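Local coordinates for transcriptional regulator (NtrC family) (Aquifex aeolicus, PDB 3DZD), which probably activates sigma54-dependent transcription, its AAA+ domain using ATP to remodel the polymerase complex under the control of a receiver domain, at residues S197-H202 against G216-A221; P146-S151 against S292-Y297; K31-A36 against M54-G59; K321-N326 against A357-E362; K150-V155 against E261-V266. All blocks are in the same frame, centred on the assembly; numbering follows the deposited sequence.

How the contacts relate
Contact 3 comes first along the chain, in the receiver domain, its centre 48 to 59 Å from the other centres. Contacts 2, 5 and 1 share the AAA+ domain. Contacts 2 and 5 start from the end of helix 136-149 and the loop after it, sharing K150 and S151, and reach one parallel sheet on strands either side of 155-158, centres about 11 Å apart. Contact 1 falls between the segments of both, its centre about 16 Å from that of contact 5, with L218 on I264. Contact 4 closes last, in the helical lid, about 40 Å from these three, centre to centre. The set samples regulatory, nucleotide-binding and lid parts; contacts 1, 4 and 5 also meet the second subunit.

Contact 1 (S197-H202 against G216-A221); sequences SELFGH and GKLELA
E198 and L199, in the last turn of helix 195-200, turn their carbonyls on the opening amides of helix 217-220. L218 N donates to L199 O at 3.1 Å, while K217 N reaches E198 O, an oxygen placed with less certainty. G216, the N-cap of the second helix, lies against this end, its CA 3.2 Å from L199 O. A side chain there would run into L199 O and the peptide of F200, which makes glycine the fitting residue; G201, leaving the first helix with positive phi, suits glycine as well.

The tight side is apolar. F200 and L218 run alongside each other in one direction, and L218 CD1 sits over one face of the phenyl ring, 3.9 Å from its centroid and displaced toward the rim, a CH-pi contact. L199 CD2 adds a looser touch on L218 CG at 4.2 Å. V245 of helix 236-248 closes on both F200 and L218.

The other side is looser, and its glutamate is partly exposed to solvent. E198, bent at chi2 (-70°), runs beside the buried K217, yet E198 OE1 stops 4.2 Å from K217 NZ, beyond salt-bridge range; the lysine keeps a weak bond to D184 O. The stretch between the two segments carries the GAFTGA sequence, the loop that engages sigma54 in this family, so this contact closes its base. Because carbonyls at one helix's C-terminal end face amides at another's N-terminal end, the partial charges probably attract, and each end supplies what the other lacks.

Contact 2 (P146-S151 against S292-Y297); sequences PKIAKS and SVFQIY
I148 faces strand 294-297 from the last turn of helix 136-149, and its two branches divide the work. CB points at the strand without touching it and splits into CG2 and CG1. CG2, placed anti to the backbone N, comes within 4.0 Å of F294 CD2, meeting the ring obliquely as the two side chains run antiparallel past one another; V155 packs on I148 too. CG1 serves mainly as a spacer: with chi2 extended at -174° it carries CD1 forward to I296, where I148 CD1 lies 3.6 Å from I296 CD1 and 3.7 Å from I296 CG1. A branched residue is well suited here, since one side chain covers two strand residues that face the same side.

The strand is an outer one of the parallel five-stranded AAA+ sheet, beside strand 155-158, and helix 136-149 lies against it through I148; I172 of helix 165-176 adds to the cover over I296. Nearer the surface S151 takes over from the helix. Its OG stands at the edge of the F294 ring, in the ring plane and 3.8 Å from F294 CE2, while the hydroxyl's polar need is met in an ST turn, as acceptor from A153 N.

Contact 3 (K31-A36 against M54-G59); sequences KTLREA and MPDGDG
In the CheY-like receiver fold, the loop after strand 47-51, the strand that carries the phosphoacceptor aspartate at its end in such domains, meets the start of helix 33-42. D56 in this loop grips that helix. Its CG stands between its own backbone N and carbonyl carbon (chi1 47°), which brings both carboxylate oxygens over the first turn: L33 N donates to D56 OD1 at 2.8 Å, on the syn lone pair, and R34 N reaches D56 OD2 at 3.2 Å from above the carboxylate plane.

T32, the N-cap, supplies the third acceptor, its OG1 taking E35 N at 3.0 Å, so three opening amides are satisfied and the carboxylate's negative charge probably suits the positive helix end. Were the threonine an alanine, E35 N would probably lose its capping acceptor and the first turn be held less firmly.

L33 is the buried wedge, reaching between M54 and G57, with F62 of helix 62-69 also on it. The backbone angles of G57 call for glycine, and a side chain would strike L33 CD2. M54, a selenomethionine, is bent at chi2 and chi3, which curls its methyl back to the loop before the helix, M54 CE lying 3.4 Å from T32 CA and 3.3 Å from K31 O.

Contact 4 (K321-N326 against A357-E362); sequences KEYKKN and AVILCE
K325 NZ reaches the C-terminal end of helix 346-359, in the helical lid that follows the nucleotide-binding core of an AAA+ ATPase. The last carbonyls of a helix lack the amides of a further turn, and the lysine answers that want. K325 NZ donates to I359 O at 3.1 Å, coming from above the carbonyl plane, 66° out of it, and to V358 O, whose position is less certain. V358 O also takes a weak bond from C361 N as the chain leaves the helix. The ammonium charge at the negative end of the helix is probably favourable.

The lysine gets there by bending at chi2 (-49°) and chi4 (78°), wrapping its methylenes over V358: K325 CG is 3.8 Å from V358 CG1. A long, flexible chain suits a place where apolar methylenes must cross a valine before the charge meets carbonyls. Y323, just past helix 307-322, lies obliquely against I359, with Y323 CE2 3.9 Å from I359 CG1, and its OH is hydrogen-bonded to E355. Its ring also makes a cation-pi contact with R348 of the second subunit.

K324, beside them, turns away and forms a salt bridge with E230 of that subunit, so this end of the lid is part of the dimer contact. At the outer end N326 O and E362 O, two acceptors, merely lie near each other. The two segments are tied covalently next door, through the disulfide of C361 with C327; C361 SG rests 4.1 Å from K325 CB.

Contact 5 (K150-V155 against E261-V266); sequences KSKAPV and EVDIRV
R265 lies beneath the loop 151-153 with its guanidinium wrapped in carbonyls. Its CG leaves anti to the backbone N (chi1 -155°) and the chain then folds at chi2 (-85°), which turns the head back under the loop. R265 NE donates to A153 O at 2.8 Å, the oxygen lying 18° out of the guanidinium plane, and NH2 adds a weak bond to the same atom. S151 O sits over one face, 3.0 Å above the guanidinium plane of R265, without a hydrogen bond. NH2 and NH1 go on to I148 O and A149 O at the end of helix 136-149, so one buried arginine ties helix and loop to the strand. With a leucine here, these three carbonyls would probably be left without their donors and the loop less firmly held to the sheet.

V155 CG2 touches R265 NH2 obliquely at 3.6 Å. K152 and R265 run in opposing directions alongside each other; the lysine chain, nearly extended with a slight bend at chi2, carries K152 NZ to D263 OD1 at 3.1 Å, a salt bridge whose hydrogen bond is weak, on the solvent side. D263 keeps its other oxygen for R178.

Beyond the arginine the backbones join. P154 has no amide hydrogen and offers V266 O its CA-H instead, P154 CA to V266 O being 3.1 Å, whereas V155 N gives V266 O a true bond of 3.2 Å. Here strand 155-158, which leads to the P-loop, begins to pair in parallel with strand 265-270, the pairing of strands 1 and 4 in the AAA+ sheet, order 5-1-4-3-2.

Contact 1 (S197-H202 against G216-A221)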
# COMPACT_ATOMS: atom_id res chain seq x y z
N SER A 197 -1.97 22.98 1.50
CA SER A 197 -1.00 22.34 0.62
C SER A 197 -1.13 20.83 0.64
O SER A 197 -0.98 20.16 -0.38
CB SER A 197 0.42 22.73 1.04
OG SER A 197 1.37 21.80 0.55
N GLU A 198 -1.41 20.28 1.82
CA GLU A 198 -1.60 18.85 1.97
C GLU A 198 -2.78 18.38 1.14
O GLU A 198 -2.77 17.28 0.59
CB GLU A 198 -1.84 18.51 3.44
CG GLU A 198 -0.60 18.53 4.28
CD GLU A 198 0.32 17.38 3.94
OE1 GLU A 198 -0.05 16.23 4.26
OE2 GLU A 198 1.40 17.63 3.37
N LEU A 199 -3.81 19.22 1.07
CA LEU A 199 -5.03 18.87 0.37
C LEU A 199 -4.90 19.04 -1.14
O LEU A 199 -5.25 18.15 -1.91
CB LEU A 199 -6.19 19.76 0.86
CG LEU A 199 -7.01 19.31 2.06
CD1 LEU A 199 -8.16 20.29 2.32
CD2 LEU A 199 -7.56 17.91 1.85
N PHE A 200 -4.40 20.20 -1.55
CA PHE A 200 -4.41 20.60 -2.96
C PHE A 200 -3.12 20.25 -3.71
O PHE A 200 -3.08 20.28 -4.93
CB PHE A 200 -4.71 22.09 -3.09
CG PHE A 200 -6.09 22.46 -2.65
CD1 PHE A 200 -7.15 22.38 -3.53
CD2 PHE A 200 -6.33 22.86 -1.35
CE1 PHE A 200 -8.43 22.70 -3.13
CE2 PHE A 200 -7.61 23.18 -0.94
CZ PHE A 200 -8.66 23.10 -1.83
N GLY A 201 -2.07 19.92 -2.97
CA GLY A 201 -0.80 19.65 -3.59
C GLY A 201 -0.24 20.91 -4.23
O GLY A 201 -0.93 21.93 -4.34
N HIS A 202 1.02 20.84 -4.64
CA HIS A 202 1.67 21.98 -5.27
C HIS A 202 2.40 21.54 -6.53
O HIS A 202 2.70 20.36 -6.71
CB HIS A 202 2.64 22.65 -4.29
CG HIS A 202 3.55 21.69 -3.60
ND1 HIS A 202 4.81 21.38 -4.07
CD2 HIS A 202 3.40 20.97 -2.46
CE1 HIS A 202 5.39 20.52 -3.26
NE2 HIS A 202 4.55 20.25 -2.27
N GLY A 216 -1.85 16.41 -4.08
CA GLY A 216 -2.61 16.64 -2.86
C GLY A 216 -3.40 15.42 -2.45
O GLY A 216 -3.62 14.51 -3.25
N LYS A 217 -3.83 15.40 -1.19
CA LYS A 217 -4.64 14.31 -0.66
C LYS A 217 -5.96 14.19 -1.43
O LYS A 217 -6.47 13.09 -1.63
CB LYS A 217 -4.93 14.54 0.82
CG LYS A 217 -3.71 14.81 1.67
CD LYS A 217 -3.05 13.52 2.14
CE LYS A 217 -2.31 13.72 3.46
NZ LYS A 217 -1.75 12.45 3.99
N LEU A 218 -6.52 15.32 -1.84
CA LEU A 218 -7.75 15.28 -2.63
C LEU A 218 -7.58 14.30 -3.79
O LEU A 218 -8.40 13.41 -4.00
CB LEU A 218 -8.11 16.67 -3.16
CG LEU A 218 -8.78 17.63 -2.17
CD1 LEU A 218 -8.63 19.08 -2.61
CD2 LEU A 218 -10.23 17.25 -2.02
N GLU A 219 -6.47 14.46 -4.51
CA GLU A 219 -6.15 13.64 -5.66
C GLU A 219 -5.79 12.20 -5.30
O GLU A 219 -6.12 11.27 -6.04
CB GLU A 219 -4.97 14.29 -6.39
CG GLU A 219 -4.56 13.62 -7.67
CD GLU A 219 -3.51 14.42 -8.40
OE1 GLU A 219 -3.18 15.53 -7.91
OE2 GLU A 219 -3.02 13.96 -9.45
N LEU A 220 -5.13 12.01 -4.17
CA LEU A 220 -4.72 10.68 -3.73
C LEU A 220 -5.92 9.84 -3.32
O LEU A 220 -5.84 8.61 -3.22
CB LEU A 220 -3.73 10.77 -2.57
CG LEU A 220 -2.32 11.25 -2.91
CD1 LEU A 220 -1.63 11.84 -1.70
CD2 LEU A 220 -1.50 10.12 -3.50
N ALA A 221 -7.05 10.50 -3.09
CA ALA A 221 -8.24 9.82 -2.61
C ALA A 221 -9.20 9.47 -3.74
O ALA A 221 -10.28 8.94 -3.50
CB ALA A 221 -8.94 10.66 -1.56

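Contact 2 (P146-S151 against S292-Y297)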
# COMPACT_ATOMS: atom_id res chain seq x y z
N PRO A 146 -22.70 -0.30 8.10
CA PRO A 146 -22.89 -0.94 6.79
C PRO A 146 -24.02 -0.31 5.98
O PRO A 146 -24.00 -0.36 4.75
CB PRO A 146 -23.25 -2.39 7.17
CG PRO A 146 -22.82 -2.56 8.58
CD PRO A 146 -23.00 -1.21 9.21
N LYS A 147 -25.00 0.27 6.67
CA LYS A 147 -26.11 0.96 6.01
C LYS A 147 -25.68 2.31 5.42
O LYS A 147 -26.15 2.72 4.36
CB LYS A 147 -27.24 1.17 7.00
CG LYS A 147 -27.80 -0.11 7.59
CD LYS A 147 -28.92 0.19 8.57
CE LYS A 147 -29.66 -1.08 8.97
NZ LYS A 147 -30.96 -0.79 9.64
N ILE A 148 -24.81 3.00 6.15
CA ILE A 148 -24.29 4.30 5.75
C ILE A 148 -23.30 4.18 4.60
O ILE A 148 -23.23 5.04 3.73
CB ILE A 148 -23.53 4.94 6.93
CG1 ILE A 148 -24.49 5.36 8.04
CG2 ILE A 148 -22.74 6.15 6.50
CD1 ILE A 148 -23.79 6.11 9.14
N ALA A 149 -22.54 3.09 4.60
CA ALA A 149 -21.31 2.99 3.83
C ALA A 149 -21.45 2.95 2.31
O ALA A 149 -20.56 3.40 1.60
CB ALA A 149 -20.49 1.81 4.30
N LYS A 150 -22.54 2.38 1.81
CA LYS A 150 -22.65 2.19 0.38
C LYS A 150 -23.14 3.44 -0.34
O LYS A 150 -23.29 3.46 -1.56
CB LYS A 150 -23.49 0.95 0.04
CG LYS A 150 -22.75 -0.36 0.30
CD LYS A 150 -23.31 -1.51 -0.53
CE LYS A 150 -22.42 -2.75 -0.45
NZ LYS A 150 -21.06 -2.50 -1.01
N SER A 151 -23.37 4.49 0.43
CA SER A 151 -23.71 5.78 -0.14
C SER A 151 -22.45 6.55 -0.48
O SER A 151 -21.35 6.15 -0.11
CB SER A 151 -24.56 6.58 0.85
OG SER A 151 -24.97 7.80 0.26
N SER A 292 -22.22 16.61 6.66
CA SER A 292 -22.95 15.87 7.68
C SER A 292 -24.32 15.35 7.24
O SER A 292 -25.24 15.25 8.05
CB SER A 292 -23.10 16.74 8.93
OG SER A 292 -23.86 17.89 8.63
N VAL A 293 -24.45 15.02 5.96
CA VAL A 293 -25.63 14.35 5.43
C VAL A 293 -25.97 13.11 6.25
O VAL A 293 -27.14 12.83 6.50
CB VAL A 293 -25.43 13.97 3.95
CG1 VAL A 293 -26.62 13.20 3.43
CG2 VAL A 293 -25.21 15.23 3.11
N PHE A 294 -24.94 12.36 6.65
CA PHE A 294 -25.06 11.33 7.69
C PHE A 294 -24.18 11.68 8.88
O PHE A 294 -23.12 12.28 8.72
CB PHE A 294 -24.62 9.97 7.18
CG PHE A 294 -25.50 9.40 6.12
CD1 PHE A 294 -26.85 9.19 6.36
CD2 PHE A 294 -24.97 9.06 4.88
CE1 PHE A 294 -27.66 8.67 5.37
CE2 PHE A 294 -25.78 8.54 3.89
CZ PHE A 294 -27.13 8.34 4.13
N GLN A 295 -24.60 11.27 10.06
CA GLN A 295 -23.79 11.51 11.25
C GLN A 295 -23.69 10.26 12.09
O GLN A 295 -24.56 9.39 12.04
CB GLN A 295 -24.35 12.65 12.09
CG GLN A 295 -24.39 13.98 11.38
CD GLN A 295 -24.60 15.11 12.35
OE1 GLN A 295 -25.55 15.89 12.22
NE2 GLN A 295 -23.72 15.22 13.34
N ILE A 296 -22.62 10.18 12.88
CA ILE A 296 -22.46 9.12 13.85
C ILE A 296 -21.84 9.76 15.06
O ILE A 296 -20.90 10.56 14.94
CB ILE A 296 -21.50 8.02 13.35
CG1 ILE A 296 -22.03 7.37 12.08
CG2 ILE A 296 -21.25 6.98 14.44
CD1 ILE A 296 -21.01 6.51 11.36
N TYR A 297 -22.36 9.41 16.23
CA TYR A 297 -21.81 9.88 17.49
C TYR A 297 -21.15 8.72 18.23
O TYR A 297 -21.81 7.72 18.51
CB TYR A 297 -22.92 10.48 18.36
CG TYR A 297 -22.45 10.85 19.74
CD1 TYR A 297 -21.68 11.98 19.94
CD2 TYR A 297 -22.76 10.07 20.84
CE1 TYR A 297 -21.23 12.33 21.19
CE2 TYR A 297 -22.33 10.40 22.09
CZ TYR A 297 -21.56 11.54 22.27
OH TYR A 297 -21.11 11.88 23.52

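Contact 3 (K31-A36 against M54-G59)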
# COMPACT_ATOMS: atom_id res chain seq x y z
N LYS A 31 3.50 -28.16 -26.31
CA LYS A 31 3.00 -28.30 -27.67
C LYS A 31 1.58 -28.87 -27.72
O LYS A 31 0.96 -28.94 -28.78
CB LYS A 31 3.96 -29.17 -28.49
CG LYS A 31 5.38 -28.61 -28.54
CD LYS A 31 6.37 -29.63 -29.07
CE LYS A 31 7.81 -29.11 -29.02
NZ LYS A 31 8.79 -30.12 -29.52
N THR A 32 1.07 -29.27 -26.56
CA THR A 32 -0.29 -29.78 -26.45
C THR A 32 -0.90 -29.30 -25.15
O THR A 32 -0.17 -28.92 -24.23
CB THR A 32 -0.31 -31.31 -26.46
OG1 THR A 32 0.55 -31.80 -25.43
CG2 THR A 32 0.17 -31.85 -27.80
N LEU A 33 -2.22 -29.31 -25.06
CA LEU A 33 -2.88 -28.99 -23.80
C LEU A 33 -2.47 -29.99 -22.73
O LEU A 33 -2.39 -29.65 -21.54
CB LEU A 33 -4.39 -28.96 -23.97
CG LEU A 33 -4.98 -27.55 -24.11
CD1 LEU A 33 -4.02 -26.66 -24.87
CD2 LEU A 33 -6.34 -27.59 -24.77
N ARG A 34 -2.20 -31.23 -23.14
CA ARG A 34 -1.77 -32.26 -22.22
C ARG A 34 -0.44 -31.89 -21.58
O ARG A 34 -0.32 -31.82 -20.36
CB ARG A 34 -1.65 -33.61 -22.93
CG ARG A 34 -1.26 -34.75 -22.02
CD ARG A 34 -1.34 -36.07 -22.76
NE ARG A 34 -0.88 -37.20 -21.96
CZ ARG A 34 -1.68 -38.03 -21.30
NH1 ARG A 34 -3.00 -37.85 -21.34
NH2 ARG A 34 -1.17 -39.03 -20.60
N GLU A 35 0.56 -31.65 -22.42
CA GLU A 35 1.89 -31.28 -21.96
C GLU A 35 1.84 -30.01 -21.11
O GLU A 35 2.58 -29.86 -20.14
CB GLU A 35 2.82 -31.07 -23.16
CG GLU A 35 4.29 -30.97 -22.82
CD GLU A 35 5.14 -30.56 -24.02
OE1 GLU A 35 4.66 -30.73 -25.17
OE2 GLU A 35 6.27 -30.08 -23.82
N ALA A 36 0.94 -29.10 -21.46
CA ALA A 36 0.83 -27.85 -20.72
C ALA A 36 0.39 -28.13 -19.29
O ALA A 36 1.04 -27.70 -18.34
CB ALA A 36 -0.12 -26.90 -21.41
N MSE A 54 -5.92 -25.43 -30.07
CA MSE A 54 -4.97 -26.48 -29.73
C MSE A 54 -5.53 -27.82 -30.18
O MSE A 54 -6.75 -28.00 -30.24
CB MSE A 54 -4.70 -26.48 -28.23
CG MSE A 54 -3.94 -25.25 -27.74
SE MSE A 54 -2.12 -25.21 -28.44
CE MSE A 54 -1.46 -26.92 -27.80
N PRO A 55 -4.65 -28.78 -30.49
CA PRO A 55 -5.08 -30.09 -30.97
C PRO A 55 -6.01 -30.81 -29.99
O PRO A 55 -7.14 -31.14 -30.35
CB PRO A 55 -3.77 -30.87 -31.11
CG PRO A 55 -2.72 -29.83 -31.27
CD PRO A 55 -3.18 -28.68 -30.43
N ASP A 56 -5.55 -31.04 -28.77
CA ASP A 56 -6.26 -31.87 -27.80
C ASP A 56 -7.20 -31.12 -26.85
O ASP A 56 -7.26 -31.44 -25.66
CB ASP A 56 -5.28 -32.74 -27.00
CG ASP A 56 -4.10 -31.94 -26.46
OD1 ASP A 56 -4.10 -30.69 -26.57
OD2 ASP A 56 -3.15 -32.56 -25.92
N GLY A 57 -7.94 -30.15 -27.37
CA GLY A 57 -8.91 -29.42 -26.56
C GLY A 57 -9.16 -27.99 -27.00
O GLY A 57 -8.49 -27.46 -27.89
N ASP A 58 -10.14 -27.36 -26.37
CA ASP A 58 -10.48 -25.98 -26.67
C ASP A 58 -9.55 -25.02 -25.94
O ASP A 58 -9.65 -24.84 -24.72
CB ASP A 58 -11.94 -25.70 -26.29
CG ASP A 58 -12.47 -24.42 -26.90
OD1 ASP A 58 -11.69 -23.71 -27.57
OD2 ASP A 58 -13.67 -24.14 -26.72
N GLY A 59 -8.64 -24.40 -26.68
CA GLY A 59 -7.67 -23.47 -26.13
C GLY A 59 -8.27 -22.41 -25.23
O GLY A 59 -7.71 -22.09 -24.18

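Contact 4 (K321-N326 against A357-E362)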
# COMPACT_ATOMS: atom_id res chain seq x y z
N LYS A 321 1.71 -10.52 23.54
CA LYS A 321 2.12 -11.38 22.45
C LYS A 321 3.26 -10.71 21.68
O LYS A 321 4.27 -11.34 21.36
CB LYS A 321 0.93 -11.64 21.51
CG LYS A 321 0.96 -12.98 20.79
CD LYS A 321 0.57 -14.13 21.71
CE LYS A 321 0.55 -15.48 20.98
NZ LYS A 321 1.91 -16.07 20.79
N GLU A 322 3.09 -9.42 21.42
CA GLU A 322 4.00 -8.70 20.54
C GLU A 322 5.33 -8.30 21.20
O GLU A 322 6.35 -8.18 20.53
CB GLU A 322 3.31 -7.47 19.96
CG GLU A 322 4.20 -6.58 19.14
CD GLU A 322 3.52 -5.27 18.77
OE1 GLU A 322 4.20 -4.38 18.21
OE2 GLU A 322 2.30 -5.14 19.04
N TYR A 323 5.32 -8.11 22.52
CA TYR A 323 6.54 -7.78 23.25
C TYR A 323 7.05 -8.99 24.04
O TYR A 323 7.70 -8.85 25.08
CB TYR A 323 6.32 -6.60 24.21
CG TYR A 323 5.77 -5.34 23.55
CD1 TYR A 323 5.86 -5.17 22.18
CD2 TYR A 323 5.21 -4.32 24.31
CE1 TYR A 323 5.37 -4.03 21.57
CE2 TYR A 323 4.71 -3.17 23.71
CZ TYR A 323 4.79 -3.04 22.33
OH TYR A 323 4.31 -1.90 21.71
N LYS A 324 6.72 -10.18 23.54
CA LYS A 324 7.11 -11.43 24.18
C LYS A 324 7.02 -11.39 25.71
O LYS A 324 7.98 -11.72 26.39
CB LYS A 324 8.54 -11.82 23.78
CG LYS A 324 8.81 -11.78 22.27
CD LYS A 324 10.28 -12.03 21.95
CE LYS A 324 10.76 -13.34 22.58
NZ LYS A 324 12.21 -13.62 22.32
N LYS A 325 5.87 -10.99 26.25
CA LYS A 325 5.72 -11.01 27.71
C LYS A 325 4.77 -12.12 28.15
O LYS A 325 4.01 -12.67 27.35
CB LYS A 325 5.26 -9.65 28.25
CG LYS A 325 6.21 -8.48 27.95
CD LYS A 325 7.65 -8.82 28.32
CE LYS A 325 8.54 -7.59 28.31
NZ LYS A 325 8.32 -6.80 29.57
N ASN A 326 4.81 -12.45 29.44
CA ASN A 326 4.01 -13.55 29.95
C ASN A 326 2.98 -13.08 30.97
O ASN A 326 2.91 -13.60 32.09
CB ASN A 326 4.92 -14.64 30.54
CG ASN A 326 4.21 -15.97 30.71
OD1 ASN A 326 2.98 -16.06 30.59
ND2 ASN A 326 4.98 -17.02 30.99
N ALA A 357 1.88 -1.05 31.06
CA ALA A 357 1.82 -2.18 31.96
C ALA A 357 2.62 -3.38 31.45
O ALA A 357 3.31 -4.03 32.22
CB ALA A 357 0.37 -2.58 32.20
N VAL A 358 2.51 -3.66 30.16
CA VAL A 358 3.13 -4.82 29.54
C VAL A 358 4.64 -4.63 29.37
O VAL A 358 5.42 -5.57 29.51
CB VAL A 358 2.51 -5.10 28.15
CG1 VAL A 358 3.22 -6.26 27.47
CG2 VAL A 358 1.02 -5.39 28.29
N ILE A 359 5.04 -3.40 29.07
CA ILE A 359 6.45 -3.06 28.92
C ILE A 359 7.23 -3.30 30.22
O ILE A 359 8.37 -3.74 30.20
CB ILE A 359 6.62 -1.60 28.42
CG1 ILE A 359 6.37 -1.55 26.90
CG2 ILE A 359 7.99 -1.07 28.76
CD1 ILE A 359 6.13 -0.15 26.34
N LEU A 360 6.57 -3.05 31.35
CA LEU A 360 7.13 -3.31 32.67
C LEU A 360 6.57 -4.61 33.25
O LEU A 360 6.35 -4.70 34.46
CB LEU A 360 6.74 -2.17 33.62
CG LEU A 360 6.79 -0.77 33.02
CD1 LEU A 360 6.35 0.31 34.03
CD2 LEU A 360 8.19 -0.48 32.47
N CYS A 361 6.33 -5.60 32.41
CA CYS A 361 5.49 -6.72 32.81
C CYS A 361 6.04 -7.67 33.88
O CYS A 361 7.22 -7.62 34.22
CB CYS A 361 5.09 -7.53 31.58
SG CYS A 361 3.64 -8.54 31.86
N GLU A 362 5.16 -8.52 34.39
CA GLU A 362 5.52 -9.63 35.27
C GLU A 362 4.83 -10.91 34.80
O GLU A 362 4.85 -11.23 33.62
CB GLU A 362 5.10 -9.33 36.71
CG GLU A 362 5.95 -8.30 37.43
CD GLU A 362 5.64 -8.22 38.91
OE1 GLU A 362 4.71 -8.92 39.36
OE2 GLU A 362 6.32 -7.45 39.63

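Contact 5 (K150-V155 against E261-V266)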
# COMPACT_ATOMS: atom_id res chain seq x y z
N LYS A 150 -22.54 2.38 1.81
CA LYS A 150 -22.65 2.19 0.38
C LYS A 150 -23.14 3.44 -0.34
O LYS A 150 -23.29 3.46 -1.56
CB LYS A 150 -23.49 0.95 0.04
CG LYS A 150 -22.75 -0.36 0.30
CD LYS A 150 -23.31 -1.51 -0.53
CE LYS A 150 -22.42 -2.75 -0.45
NZ LYS A 150 -21.06 -2.50 -1.01
N SER A 151 -23.37 4.49 0.43
CA SER A 151 -23.71 5.78 -0.14
C SER A 151 -22.45 6.55 -0.48
O SER A 151 -21.35 6.15 -0.11
CB SER A 151 -24.56 6.58 0.85
OG SER A 151 -24.97 7.80 0.26
N LYS A 152 -22.60 7.66 -1.19
CA LYS A 152 -21.46 8.55 -1.40
C LYS A 152 -21.61 9.84 -0.61
O LYS A 152 -20.72 10.69 -0.62
CB LYS A 152 -21.25 8.86 -2.88
CG LYS A 152 -19.82 9.28 -3.19
CD LYS A 152 -19.76 10.29 -4.33
CE LYS A 152 -18.32 10.65 -4.65
NZ LYS A 152 -18.21 11.78 -5.63
N ALA A 153 -22.73 9.98 0.09
CA ALA A 153 -22.97 11.14 0.95
C ALA A 153 -21.93 11.20 2.07
O ALA A 153 -21.53 10.16 2.60
CB ALA A 153 -24.39 11.08 1.52
N PRO A 154 -21.48 12.41 2.42
CA PRO A 154 -20.43 12.50 3.44
C PRO A 154 -20.93 12.14 4.84
O PRO A 154 -22.13 12.23 5.13
CB PRO A 154 -19.99 13.96 3.37
CG PRO A 154 -20.48 14.44 2.02
CD PRO A 154 -21.77 13.72 1.82
N VAL A 155 -20.01 11.73 5.70
CA VAL A 155 -20.35 11.35 7.06
C VAL A 155 -19.52 12.17 8.03
O VAL A 155 -18.32 12.31 7.85
CB VAL A 155 -20.06 9.85 7.31
CG1 VAL A 155 -20.42 9.46 8.73
CG2 VAL A 155 -20.83 9.00 6.32
N GLU A 261 -10.41 16.75 -11.84
CA GLU A 261 -11.67 16.20 -11.35
C GLU A 261 -11.39 15.06 -10.38
O GLU A 261 -10.63 14.15 -10.70
CB GLU A 261 -12.50 15.67 -12.52
CG GLU A 261 -12.91 16.73 -13.51
CD GLU A 261 -14.07 16.29 -14.37
OE1 GLU A 261 -14.19 15.07 -14.61
OE2 GLU A 261 -14.86 17.16 -14.79
N VAL A 262 -12.00 15.11 -9.20
CA VAL A 262 -11.88 14.01 -8.26
C VAL A 262 -13.20 13.33 -7.96
O VAL A 262 -14.28 13.87 -8.19
CB VAL A 262 -11.22 14.41 -6.93
CG1 VAL A 262 -9.88 13.68 -6.76
CG2 VAL A 262 -11.06 15.92 -6.84
N ASP A 263 -13.10 12.12 -7.44
CA ASP A 263 -14.26 11.36 -7.06
C ASP A 263 -13.96 10.78 -5.69
O ASP A 263 -13.35 9.72 -5.58
CB ASP A 263 -14.54 10.27 -8.09
CG ASP A 263 -15.55 9.26 -7.61
OD1 ASP A 263 -16.67 9.64 -7.20
OD2 ASP A 263 -15.23 8.05 -7.65
N ILE A 264 -14.36 11.50 -4.64
CA ILE A 264 -14.05 11.07 -3.29
C ILE A 264 -15.30 10.98 -2.44
O ILE A 264 -16.22 11.76 -2.60
CB ILE A 264 -13.10 12.06 -2.60
CG1 ILE A 264 -13.63 13.48 -2.74
CG2 ILE A 264 -11.70 11.97 -3.20
CD1 ILE A 264 -12.57 14.55 -2.62
N ARG A 265 -15.32 9.99 -1.56
CA ARG A 265 -16.29 9.94 -0.49
C ARG A 265 -15.64 10.60 0.72
O ARG A 265 -14.56 10.18 1.15
CB ARG A 265 -16.68 8.50 -0.18
CG ARG A 265 -18.04 8.35 0.43
CD ARG A 265 -18.01 8.53 1.95
NE ARG A 265 -19.35 8.41 2.50
CZ ARG A 265 -19.98 7.25 2.67
NH1 ARG A 265 -19.37 6.11 2.33
NH2 ARG A 265 -21.21 7.22 3.16
N VAL A 266 -16.27 11.64 1.24
CA VAL A 266 -15.69 12.42 2.31
C VAL A 266 -16.20 11.99 3.68
O VAL A 266 -17.41 11.98 3.93
CB VAL A 266 -16.01 13.91 2.14
CG1 VAL A 266 -15.44 14.71 3.30
CG2 VAL A 266 -15.46 14.40 0.81